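PDB 6LPI: acetolactate synthase isozyme 1 large subunit from Escherichia coli, which is the large subunit of a thiamine diphosphate-dependent enzyme, built from three domains and holding thiamine diphosphate, a magnesium ion and flavin-adenine dinucleotide. Local coordinates for residues B[59-64]-B[91-96]. Sequence-based numbering, arbitrary orientation.
Sequences HEQGAG and LVTAIA
Gly-64 lies against Ala-94 and Leu-91 where two near-parallel helices, 60-74 and 86-101, run side by side, their short segments 7.6 Å apart at closest approach and crossing at -23°. Both belong to the N-terminal thiamine diphosphate-binding domain, an alpha/beta fold with a parallel sheet, and the pair illustrates how a glycine facing an alanine lets neighbouring helices draw close. Gly-64 turns its bare backbone to the partner helix, and CB of Ala-94 fills the spot, 3.7 Å from Gly-64 CA. The same methyl, Ala-94 CB, lies 3.8 Å from the backbone O of Gln-61, one turn earlier.

Nearer the sheet, Leu-91 swings its side chain back across the seam although its CB starts away from it. Leu-91 CD2 ends 3.6 Å from Glu-60 O, and the side chain also packs on Cys-80, Ala-82, Cys-107 and Thr-109 of strands 78-82 and 105-111. Of the side chain of Glu-60, a residue of the thiamine diphosphate pocket, CB is what meets Leu-91, at its CG. The chain bends at chi2 (90°), carrying the carboxylate away from Leu-91, and OE1 is hydrogen-bonded to Asn-90 ND2, which ties the start of one helix to the other.

Along the other side of the seam, Gln-61 reaches out with CG anti to its N (chi1 -158°) and an extended chain, bringing its amide obliquely against Thr-93. Gln-61 NE2 sits 3.8 Å from Thr-93 CB, a packing contact, whereas Gln-61 OE1 is hydrogen-bonded to Asn-450 ND2. A side-chain N-cap completes the helix start: His-59 ND1 accepts the Gln-61 N-H, 3.0 Å from Gln-61 N, with the donor close to the imidazole plane.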
# COMPACT_ATOMS: atom_id res chain seq x y z
N HIS B 59 -2.79 8.34 -19.12
CA HIS B 59 -1.80 7.29 -19.15
C HIS B 59 -2.32 6.24 -18.19
O HIS B 59 -2.83 6.60 -17.12
CB HIS B 59 -0.41 7.80 -18.71
CG HIS B 59 0.70 6.79 -18.84
ND1 HIS B 59 0.81 5.69 -18.02
CD2 HIS B 59 1.76 6.75 -19.67
CE1 HIS B 59 1.87 4.99 -18.37
NE2 HIS B 59 2.47 5.61 -19.37
N GLU B 60 -2.22 4.96 -18.57
CA GLU B 60 -2.92 3.97 -17.77
C GLU B 60 -2.31 3.89 -16.37
O GLU B 60 -3.03 3.61 -15.41
CB GLU B 60 -2.93 2.61 -18.47
CG GLU B 60 -3.78 2.57 -19.76
CD GLU B 60 -2.99 2.95 -21.02
OE1 GLU B 60 -1.88 3.52 -20.86
OE2 GLU B 60 -3.46 2.67 -22.15
N GLN B 61 -1.02 4.22 -16.23
CA GLN B 61 -0.46 4.34 -14.89
C GLN B 61 -1.24 5.39 -14.09
O GLN B 61 -1.58 5.18 -12.92
CB GLN B 61 1.00 4.75 -14.95
CG GLN B 61 1.73 4.38 -13.69
CD GLN B 61 3.06 5.06 -13.53
OE1 GLN B 61 3.19 6.02 -12.76
NE2 GLN B 61 4.06 4.58 -14.27
N GLY B 62 -1.57 6.51 -14.75
CA GLY B 62 -2.41 7.51 -14.13
C GLY B 62 -3.79 6.99 -13.75
O GLY B 62 -4.27 7.26 -12.65
N ALA B 63 -4.44 6.25 -14.66
CA ALA B 63 -5.74 5.65 -14.34
C ALA B 63 -5.66 4.82 -13.07
O ALA B 63 -6.51 4.92 -12.18
CB ALA B 63 -6.24 4.78 -15.49
N GLY B 64 -4.61 3.99 -12.98
CA GLY B 64 -4.45 3.14 -11.82
C GLY B 64 -4.20 3.93 -10.55
O GLY B 64 -4.79 3.63 -9.50
N LEU B 91 -0.42 -0.48 -16.91
CA LEU B 91 -1.01 -0.56 -15.57
C LEU B 91 -0.04 -1.09 -14.52
O LEU B 91 -0.26 -0.87 -13.31
CB LEU B 91 -2.24 -1.46 -15.62
CG LEU B 91 -3.50 -0.73 -16.06
CD1 LEU B 91 -4.56 -1.73 -16.38
CD2 LEU B 91 -3.94 0.16 -14.93
N VAL B 92 1.04 -1.77 -14.94
CA VAL B 92 1.87 -2.57 -14.04
C VAL B 92 2.32 -1.79 -12.80
O VAL B 92 2.15 -2.25 -11.67
CB VAL B 92 3.07 -3.14 -14.81
CG1 VAL B 92 4.06 -3.78 -13.86
CG2 VAL B 92 2.58 -4.14 -15.85
N THR B 93 2.96 -0.63 -12.99
CA THR B 93 3.50 0.08 -11.83
C THR B 93 2.40 0.42 -10.83
O THR B 93 2.57 0.23 -9.63
CB THR B 93 4.23 1.35 -12.28
OG1 THR B 93 5.30 0.99 -13.16
CG2 THR B 93 4.83 2.05 -11.09
N ALA B 94 1.25 0.90 -11.32
CA ALA B 94 0.14 1.25 -10.44
C ALA B 94 -0.35 0.05 -9.66
O ALA B 94 -0.65 0.15 -8.46
CB ALA B 94 -1.01 1.80 -11.27
N ILE B 95 -0.46 -1.11 -10.34
CA ILE B 95 -0.90 -2.33 -9.66
C ILE B 95 0.14 -2.82 -8.64
O ILE B 95 -0.21 -3.07 -7.49
CB ILE B 95 -1.33 -3.39 -10.72
CG1 ILE B 95 -2.80 -3.28 -11.07
CG2 ILE B 95 -1.14 -4.79 -10.19
CD1 ILE B 95 -3.28 -2.00 -11.65
N ALA B 96 1.42 -2.87 -9.00
CA ALA B 96 2.45 -3.30 -8.05
C ALA B 96 2.52 -2.37 -6.83
O ALA B 96 2.65 -2.83 -5.68
CB ALA B 96 3.81 -3.37 -8.74